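Local coordinates for putative Nitroreductase (Anabaena variabilis ATCC 29413, PDB 3EO7), which binds flavin mononucleotide and probably works as an FMN-dependent oxidoreductase of the nitroreductase family, on a substrate that is not known, at residues A[99-104]-A[189-194]; A[106-111]-A[183-188]; A[83-88]-A[333-338]. All blocks are in the same frame, centred on the assembly; numbering follows the deposited sequence.

Contact 1: A[99-104]-A[189-194]; sequences AAPSAG and TGHLLG. With FMN (flavin mononucleotide), chain B.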
# COMPACT_ATOMS: atom_id res chain seq x y z
N ALA A 99 6.86 3.44 10.16
CA ALA A 99 7.55 2.69 9.10
C ALA A 99 6.81 2.83 7.77
O ALA A 99 7.43 2.76 6.70
CB ALA A 99 7.68 1.20 9.49
N ALA A 100 5.49 2.91 7.82
CA ALA A 100 4.68 3.12 6.63
C ALA A 100 4.27 4.61 6.56
O ALA A 100 3.87 5.18 7.57
CB ALA A 100 3.41 2.27 6.68
N PRO A 101 4.36 5.21 5.35
CA PRO A 101 3.88 6.58 5.13
C PRO A 101 2.36 6.56 5.17
O PRO A 101 1.75 5.50 5.11
CB PRO A 101 4.39 6.93 3.73
CG PRO A 101 4.46 5.57 3.03
CD PRO A 101 4.91 4.61 4.10
N SER A 102 1.75 7.73 5.30
CA SER A 102 0.28 7.83 5.32
C SER A 102 -0.12 9.23 4.89
O SER A 102 0.48 10.22 5.36
CB SER A 102 -0.27 7.60 6.73
OG SER A 102 -1.63 8.01 6.87
N ALA A 103 -1.09 9.29 3.98
CA ALA A 103 -1.62 10.59 3.51
C ALA A 103 -2.05 11.40 4.73
O ALA A 103 -2.82 10.95 5.58
CB ALA A 103 -2.79 10.37 2.57
N GLY A 104 -1.51 12.62 4.83
CA GLY A 104 -1.80 13.50 5.94
C GLY A 104 -1.22 13.11 7.28
O GLY A 104 -1.52 13.78 8.31
N THR A 189 -2.77 1.74 3.17
CA THR A 189 -2.77 0.34 3.50
C THR A 189 -1.84 -0.42 2.57
O THR A 189 -1.07 -1.24 3.03
CB THR A 189 -4.17 -0.23 3.50
OG1 THR A 189 -4.95 0.43 4.52
CG2 THR A 189 -4.16 -1.74 3.73
N GLY A 190 -1.85 -0.11 1.26
CA GLY A 190 -0.93 -0.74 0.32
C GLY A 190 0.52 -0.54 0.69
O GLY A 190 1.31 -1.46 0.57
N HIS A 191 0.87 0.66 1.17
CA HIS A 191 2.24 0.93 1.62
C HIS A 191 2.61 -0.01 2.77
O HIS A 191 3.72 -0.58 2.79
CB HIS A 191 2.44 2.40 2.04
CG HIS A 191 2.69 3.35 0.90
ND1 HIS A 191 3.96 3.61 0.42
CD2 HIS A 191 1.84 4.08 0.13
CE1 HIS A 191 3.87 4.48 -0.59
NE2 HIS A 191 2.60 4.79 -0.77
N LEU A 192 1.70 -0.15 3.73
CA LEU A 192 1.91 -1.09 4.83
C LEU A 192 2.07 -2.53 4.33
O LEU A 192 2.93 -3.27 4.82
CB LEU A 192 0.75 -0.97 5.82
CG LEU A 192 0.68 -2.02 6.93
CD1 LEU A 192 1.97 -2.02 7.76
CD2 LEU A 192 -0.55 -1.63 7.80
N LEU A 193 1.26 -2.94 3.36
CA LEU A 193 1.41 -4.27 2.76
C LEU A 193 2.79 -4.47 2.16
O LEU A 193 3.35 -5.57 2.29
CB LEU A 193 0.35 -4.54 1.69
CG LEU A 193 -1.14 -4.53 2.10
CD1 LEU A 193 -1.99 -4.98 0.89
CD2 LEU A 193 -1.39 -5.43 3.33
N GLY A 194 3.33 -3.43 1.49
CA GLY A 194 4.71 -3.49 0.96
C GLY A 194 5.71 -3.71 2.11
O GLY A 194 6.64 -4.53 2.00
N1 FMN B . 3.28 14.22 1.11
C2 FMN B . 3.13 15.46 0.51
O2 FMN B . 3.90 16.38 0.77
N3 FMN B . 2.13 15.75 -0.38
C4 FMN B . 1.17 14.84 -0.70
O4 FMN B . 0.40 15.09 -1.65
C4A FMN B . 1.28 13.57 -0.13
N5 FMN B . 0.31 12.62 -0.37
C5A FMN B . 0.47 11.32 0.14
C6 FMN B . -0.42 10.29 -0.18
C7 FMN B . -0.27 9.01 0.35
C7M FMN B . -1.20 7.88 -0.12
C8 FMN B . 0.78 8.73 1.21
C8M FMN B . 1.10 7.32 1.65
C9 FMN B . 1.70 9.74 1.54
C9A FMN B . 1.54 11.03 1.01
N10 FMN B . 2.44 12.04 1.34
C10 FMN B . 2.33 13.28 0.78
C1' FMN B . 3.46 11.86 2.45
C2' FMN B . 2.86 11.95 3.84
O2' FMN B . 2.65 13.33 4.19
C3' FMN B . 3.78 11.24 4.83
O3' FMN B . 3.80 9.83 4.56
C4' FMN B . 3.44 11.51 6.31
O4' FMN B . 3.57 12.93 6.62
C5' FMN B . 4.33 10.69 7.21
O5' FMN B . 5.69 10.97 7.00
P FMN B . 6.73 9.85 6.58
O1P FMN B . 6.32 9.33 5.20
O2P FMN B . 8.07 10.56 6.55
O3P FMN B . 6.72 8.74 7.59
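The first torsion of H191 (chi1 -82°) sets CG anti to the carbonyl carbon, and the second (chi2 -88°) turns the imidazole so that one face lies under the pyrrolidine ring of P101. The two side chains cross at about a right angle, and the touching is done by P101 CG, which rides above the plane toward the rim of the imidazole. Its closest ring atom is H191 ND1, 3.3 Å from P101 CG, and it stands 3.7 Å from the ring centroid, 29° off the normal: a CH-pi contact over the face. The imidazole is fixed in its rotation by polar partners on helix 452-473 and strand 500-508, since ND1 is hydrogen-bonded to Q465 and NE2 to the hydroxyl of Y503. H191 also meets the flavin, with CD2 3.7 Å from the methyl carbon C8M of FMN. With an alanine here in place of H191, Q465 and Y503 would probably lose their imidazole partner and P101 CG the flat surface it rests on. One residue along the helix, the contact is purely apolar, A100 CB lying 4.3 Å from L192 CB. Beyond P101 the loop turns to the cofactor: S102 N donates to the ribityl hydroxyl O3' of FMN at 3.0 Å, while P101 CB approaches the same O3' at 3.1 Å. A103 CB sits against the benzenoid ring, 3.6 Å from FMN C7. The contact thus packs the loop between strands 93-98 and 109-115 on helix 181-202, forming part of the dimethylbenzene and ribityl side of the FMN pocket in this nitroreductase-family fold.

Contact 2: A[106-111]-A[183-188]; sequences LYPAEV and RRICLD. With FMN (flavin mononucleotide), chain B.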
# COMPACT_ATOMS: atom_id res chain seq x y z
N LEU A 106 -2.09 10.49 8.93
CA LEU A 106 -3.34 10.16 9.62
C LEU A 106 -3.48 8.71 10.12
O LEU A 106 -4.26 8.43 11.03
CB LEU A 106 -4.53 10.56 8.73
CG LEU A 106 -4.58 12.07 8.44
CD1 LEU A 106 -5.67 12.38 7.40
CD2 LEU A 106 -4.72 12.90 9.71
N TYR A 107 -2.74 7.79 9.51
CA TYR A 107 -2.66 6.39 9.95
C TYR A 107 -3.98 5.66 10.12
O TYR A 107 -4.26 5.12 11.20
CB TYR A 107 -1.77 6.27 11.23
CG TYR A 107 -0.49 6.97 10.98
CD1 TYR A 107 0.43 6.45 10.07
CD2 TYR A 107 -0.23 8.22 11.54
CE1 TYR A 107 1.61 7.14 9.76
CE2 TYR A 107 0.93 8.90 11.23
CZ TYR A 107 1.84 8.37 10.34
OH TYR A 107 2.98 9.09 10.00
N PRO A 108 -4.76 5.57 9.04
CA PRO A 108 -6.02 4.83 9.08
C PRO A 108 -5.85 3.33 9.36
O PRO A 108 -6.74 2.71 9.96
CB PRO A 108 -6.62 5.06 7.67
CG PRO A 108 -5.40 5.29 6.80
CD PRO A 108 -4.49 6.12 7.70
N ALA A 109 -4.71 2.75 8.99
CA ALA A 109 -4.53 1.30 9.15
C ALA A 109 -4.28 0.87 10.59
O ALA A 109 -3.61 1.58 11.36
CB ALA A 109 -3.38 0.79 8.23
N GLU A 110 -4.87 -0.28 10.94
CA GLU A 110 -4.63 -0.94 12.22
C GLU A 110 -4.20 -2.36 11.89
O GLU A 110 -4.74 -2.99 10.98
CB GLU A 110 -5.91 -1.02 13.12
CG GLU A 110 -6.12 0.22 13.90
CD GLU A 110 -5.08 0.41 14.98
OE1 GLU A 110 -4.76 -0.55 15.75
OE2 GLU A 110 -4.63 1.55 15.12
N VAL A 111 -3.21 -2.83 12.65
CA VAL A 111 -2.66 -4.15 12.49
C VAL A 111 -3.09 -5.05 13.62
O VAL A 111 -2.89 -4.74 14.80
CB VAL A 111 -1.12 -4.10 12.41
CG1 VAL A 111 -0.49 -5.53 12.44
CG2 VAL A 111 -0.67 -3.30 11.13
N ARG A 183 -9.77 6.57 -1.07
CA ARG A 183 -8.58 6.40 -1.91
C ARG A 183 -7.33 6.37 -1.03
O ARG A 183 -6.51 5.46 -1.13
CB ARG A 183 -8.43 7.56 -2.90
CG ARG A 183 -9.54 7.70 -3.90
CD ARG A 183 -9.28 8.98 -4.65
NE ARG A 183 -10.20 9.35 -5.71
CZ ARG A 183 -9.80 9.85 -6.88
NH1 ARG A 183 -8.51 9.91 -7.19
NH2 ARG A 183 -10.69 10.25 -7.77
N ARG A 184 -7.21 7.38 -0.16
CA ARG A 184 -6.03 7.53 0.68
C ARG A 184 -5.86 6.34 1.65
O ARG A 184 -4.74 5.85 1.85
CB ARG A 184 -6.04 8.85 1.48
CG ARG A 184 -6.32 10.10 0.65
CD ARG A 184 -5.32 10.36 -0.46
NE ARG A 184 -5.54 11.72 -0.94
CZ ARG A 184 -6.49 12.09 -1.79
NH1 ARG A 184 -7.24 11.22 -2.44
NH2 ARG A 184 -6.65 13.38 -2.05
N ILE A 185 -6.95 5.88 2.24
CA ILE A 185 -6.92 4.75 3.14
C ILE A 185 -6.35 3.52 2.45
O ILE A 185 -5.51 2.80 2.99
CB ILE A 185 -8.35 4.43 3.63
CG1 ILE A 185 -8.79 5.45 4.69
CG2 ILE A 185 -8.44 3.00 4.25
CD1 ILE A 185 -10.30 5.44 4.99
N CYS A 186 -6.83 3.25 1.23
CA CYS A 186 -6.36 2.06 0.51
C CYS A 186 -4.90 2.19 0.09
O CYS A 186 -4.15 1.21 0.17
CB CYS A 186 -7.28 1.76 -0.64
SG CYS A 186 -8.96 1.20 -0.08
N LEU A 187 -4.50 3.37 -0.37
CA LEU A 187 -3.08 3.64 -0.70
C LEU A 187 -2.21 3.44 0.53
O LEU A 187 -1.18 2.77 0.45
CB LEU A 187 -2.91 5.06 -1.25
CG LEU A 187 -3.58 5.24 -2.62
CD1 LEU A 187 -3.71 6.75 -2.94
CD2 LEU A 187 -2.77 4.49 -3.67
N ASP A 188 -2.59 4.09 1.64
CA ASP A 188 -1.85 3.96 2.92
C ASP A 188 -1.68 2.48 3.29
O ASP A 188 -0.60 2.04 3.71
CB ASP A 188 -2.59 4.63 4.07
CG ASP A 188 -2.56 6.15 4.04
OD1 ASP A 188 -2.01 6.76 3.09
OD2 ASP A 188 -3.12 6.73 5.00
N1 FMN B . 3.28 14.22 1.11
C2 FMN B . 3.13 15.46 0.51
O2 FMN B . 3.90 16.38 0.77
N3 FMN B . 2.13 15.75 -0.38
C4 FMN B . 1.17 14.84 -0.70
O4 FMN B . 0.40 15.09 -1.65
C4A FMN B . 1.28 13.57 -0.13
N5 FMN B . 0.31 12.62 -0.37
C5A FMN B . 0.47 11.32 0.14
C6 FMN B . -0.42 10.29 -0.18
C7 FMN B . -0.27 9.01 0.35
C7M FMN B . -1.20 7.88 -0.12
C8 FMN B . 0.78 8.73 1.21
C8M FMN B . 1.10 7.32 1.65
C9 FMN B . 1.70 9.74 1.54
C9A FMN B . 1.54 11.03 1.01
N10 FMN B . 2.44 12.04 1.34
C10 FMN B . 2.33 13.28 0.78
C1' FMN B . 3.46 11.86 2.45
C2' FMN B . 2.86 11.95 3.84
O2' FMN B . 2.65 13.33 4.19
C3' FMN B . 3.78 11.24 4.83
O3' FMN B . 3.80 9.83 4.56
C4' FMN B . 3.44 11.51 6.31
O4' FMN B . 3.57 12.93 6.62
C5' FMN B . 4.33 10.69 7.21
O5' FMN B . 5.69 10.97 7.00
P FMN B . 6.73 9.85 6.58
O1P FMN B . 6.32 9.33 5.20
O2P FMN B . 8.07 10.56 6.55
O3P FMN B . 6.72 8.74 7.59
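A carboxylate oxygen pressed against a proline ring is the striking feature here: D188 OD2 lies 3.1 Å from P108 CD and nearly as close to P108 CG, with no hydrogen bond across the two segments. The side chains cross at about a right angle. With CG anti to its own carbonyl carbon (chi1 -73°), D188 leans off helix 181-202 into the loop that precedes strand 109-115. Its oxygens divide their work: OD2 accepts from the hydroxyl of S102 and OD1 from the backbone N of A103. OD1 also stands 3.5 Å from the flavin methyl carbon C8M of FMN. One helical turn back, I185 CG1 packs on the other end of the ring, 3.7 Å from P108 CB, where S173 of helix 170-177 also touches both side chains. L187 CB reaches the second flavin methyl, 3.5 Å from FMN C7M. The buried carboxylate therefore has its polar needs met by the loop that carries the FMN-binding S102, and probably helps to hold the S102-A103 backbone in place while itself lining the pocket beside C8M; the polarised CH groups of P108 CD, next to the ring nitrogen, probably suit the negative oxygen better than a purely apolar wall would.

Contact 3: A[83-88]-A[333-338]; sequences GLTARM and KRRSTR. With FMN (flavin mononucleotide), chain B.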
# COMPACT_ATOMS: atom_id res chain seq x y z
N GLY A 83 5.99 0.14 12.91
CA GLY A 83 6.51 0.69 14.13
C GLY A 83 6.68 2.19 14.02
O GLY A 83 6.73 2.74 12.90
N LEU A 84 6.80 2.83 15.17
CA LEU A 84 7.10 4.28 15.22
C LEU A 84 8.57 4.51 14.92
O LEU A 84 9.41 3.89 15.56
CB LEU A 84 6.72 4.83 16.57
CG LEU A 84 5.28 4.68 17.00
CD1 LEU A 84 5.10 5.51 18.32
CD2 LEU A 84 4.27 5.07 15.88
N THR A 85 8.90 5.35 13.92
CA THR A 85 10.30 5.58 13.55
C THR A 85 10.78 7.04 13.64
O THR A 85 11.97 7.31 13.44
CB THR A 85 10.60 4.97 12.17
OG1 THR A 85 9.93 5.72 11.16
CG2 THR A 85 10.20 3.52 12.14
N ALA A 86 9.86 7.96 13.94
CA ALA A 86 10.24 9.38 14.13
C ALA A 86 9.16 10.12 14.88
O ALA A 86 8.04 9.63 15.05
CB ALA A 86 10.50 10.09 12.79
N ARG A 87 9.49 11.32 15.31
CA ARG A 87 8.49 12.14 15.93
C ARG A 87 8.62 13.56 15.40
O ARG A 87 9.71 13.97 14.99
CB ARG A 87 8.55 12.00 17.44
CG ARG A 87 9.75 12.52 18.14
CD ARG A 87 9.91 11.73 19.43
NE ARG A 87 10.19 12.55 20.60
CZ ARG A 87 9.31 12.83 21.58
NH1 ARG A 87 8.08 12.32 21.58
NH2 ARG A 87 9.69 13.60 22.60
N MSE A 88 7.48 14.26 15.31
CA MSE A 88 7.38 15.64 14.78
C MSE A 88 6.49 16.47 15.70
O MSE A 88 5.40 15.99 16.05
CB MSE A 88 6.70 15.60 13.40
CG MSE A 88 7.51 15.88 12.13
SE MSE A 88 9.43 15.65 12.18
CE MSE A 88 9.68 15.09 10.32
N LYS A 333 14.86 4.32 8.58
CA LYS A 333 15.13 5.76 8.39
C LYS A 333 14.24 6.45 7.37
O LYS A 333 14.23 7.68 7.27
CB LYS A 333 16.59 5.98 8.01
CG LYS A 333 16.97 5.61 6.61
CD LYS A 333 18.47 5.85 6.39
CE LYS A 333 18.90 5.48 4.97
NZ LYS A 333 20.38 5.66 4.77
N ARG A 334 13.48 5.65 6.61
CA ARG A 334 12.69 6.14 5.49
C ARG A 334 11.75 7.25 5.92
O ARG A 334 10.97 7.07 6.85
CB ARG A 334 11.85 5.01 4.91
CG ARG A 334 10.94 5.46 3.74
CD ARG A 334 9.59 4.77 3.72
NE ARG A 334 8.82 5.00 4.96
CZ ARG A 334 8.18 6.11 5.27
NH1 ARG A 334 8.15 7.13 4.43
NH2 ARG A 334 7.53 6.17 6.42
N ARG A 335 11.82 8.38 5.23
CA ARG A 335 10.89 9.49 5.40
C ARG A 335 10.46 9.97 4.02
O ARG A 335 11.22 9.83 3.05
CB ARG A 335 11.60 10.66 6.10
CG ARG A 335 12.10 10.38 7.51
CD ARG A 335 11.07 10.66 8.58
NE ARG A 335 9.91 9.76 8.57
CZ ARG A 335 9.85 8.61 9.24
NH1 ARG A 335 10.87 8.20 9.98
NH2 ARG A 335 8.74 7.88 9.22
N SER A 336 9.27 10.58 3.95
CA SER A 336 8.80 11.23 2.74
C SER A 336 9.53 12.57 2.67
O SER A 336 9.46 13.38 3.60
CB SER A 336 7.30 11.45 2.80
OG SER A 336 6.62 10.21 2.74
N THR A 337 10.21 12.82 1.57
CA THR A 337 10.97 14.05 1.39
C THR A 337 10.08 15.29 1.27
O THR A 337 9.12 15.32 0.52
CB THR A 337 11.84 13.91 0.14
OG1 THR A 337 12.53 12.66 0.22
CG2 THR A 337 12.83 15.08 0.00
N ARG A 338 10.41 16.31 2.05
CA ARG A 338 9.64 17.54 2.09
C ARG A 338 9.79 18.37 0.83
O ARG A 338 8.82 18.95 0.36
CB ARG A 338 10.07 18.40 3.29
CG ARG A 338 9.33 19.75 3.40
CD ARG A 338 9.92 20.72 4.46
NE ARG A 338 8.99 21.83 4.72
CZ ARG A 338 7.89 21.74 5.49
NH1 ARG A 338 7.56 20.59 6.06
NH2 ARG A 338 7.11 22.81 5.66
N1 FMN B . 3.28 14.22 1.11
C2 FMN B . 3.13 15.46 0.51
O2 FMN B . 3.90 16.38 0.77
N3 FMN B . 2.13 15.75 -0.38
C4 FMN B . 1.17 14.84 -0.70
O4 FMN B . 0.40 15.09 -1.65
C4A FMN B . 1.28 13.57 -0.13
N5 FMN B . 0.31 12.62 -0.37
C5A FMN B . 0.47 11.32 0.14
C6 FMN B . -0.42 10.29 -0.18
C7 FMN B . -0.27 9.01 0.35
C7M FMN B . -1.20 7.88 -0.12
C8 FMN B . 0.78 8.73 1.21
C8M FMN B . 1.10 7.32 1.65
C9 FMN B . 1.70 9.74 1.54
C9A FMN B . 1.54 11.03 1.01
N10 FMN B . 2.44 12.04 1.34
C10 FMN B . 2.33 13.28 0.78
C1' FMN B . 3.46 11.86 2.45
C2' FMN B . 2.86 11.95 3.84
O2' FMN B . 2.65 13.33 4.19
C3' FMN B . 3.78 11.24 4.83
O3' FMN B . 3.80 9.83 4.56
C4' FMN B . 3.44 11.51 6.31
O4' FMN B . 3.57 12.93 6.62
C5' FMN B . 4.33 10.69 7.21
O5' FMN B . 5.69 10.97 7.00
P FMN B . 6.73 9.85 6.58
O1P FMN B . 6.32 9.33 5.20
O2P FMN B . 8.07 10.56 6.55
O3P FMN B . 6.72 8.74 7.59
O HOH W 1 10.50 4.81 8.59
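T85 OG1 receives both terminal nitrogens of R335, an end-on grip on one oxygen, with NH1 at 2.9 Å from T85 OG1 and NH2 slightly farther. The hydroxyl lies 1° out of the guanidinium plane, so both N-H groups are used within that plane. A chi1 of 70° places OG1 between the backbone N and the carbonyl carbon of T85, facing the arginine, while A86 CB covers one face of the guanidinium at 3.4 Å from R335 NH1. That both T85 and A86 face L97 marks a classic beta bulge in strand 84-90, and it is these two residues that present a hydroxyl and a methyl to the same group. A water bonded to T85 OG1 donates to R334 O. The rest of the R335 guanidinium serves the phosphate: R335 NH2 reaches FMN O3P at 2.7 Å in a nearly straight bond (171°). NH2 thus has two acceptors, T85 OG1 and O3P. The bends of R335 at chi2 and chi3 curl the chain round the phosphate, so that NE donates to O2P, which also accepts from S336 N. R334 lays the edge of its guanidinium against the same group, NH1 to FMN O1P at 3.0 Å and NH2 to FMN O3P at 2.9 Å, while its NE is taken by A99 O. S336 OG completes the set, 2.6 Å from FMN O1P. Each terminal phosphate oxygen therefore has two donors from 334-336, and the positive charges of R334 and R335 probably balance the anion. An arginine-rich segment ending in a serine, gathered round the FMN phosphate, is as found in many nitroreductase-family cofactor sites.

All three contacts close on one FMN, with overlapping shares: contact 3 at the phosphate, contact 1 mainly along the ribityl chain and the dimethylbenzene ring, contact 2 chiefly at the flavin methyls. Contacts 1 and 2 share helix 181-202, their centres 7 Å apart, and are stitched together where S102 OG meets D188 OD2 at 2.7 Å and A103 N meets D188 OD1 at 2.8 Å. Contact 3 lies about 12 Å from contact 1, centre to centre, and joins it through A99, whose N is 2.8 Å from G83 O. Contacts 2 and 3 do not touch, their nearest atoms being about 6 Å apart; 99-104 bridges them. Contact 3 also brings together segments from two nitroreductase-family regions.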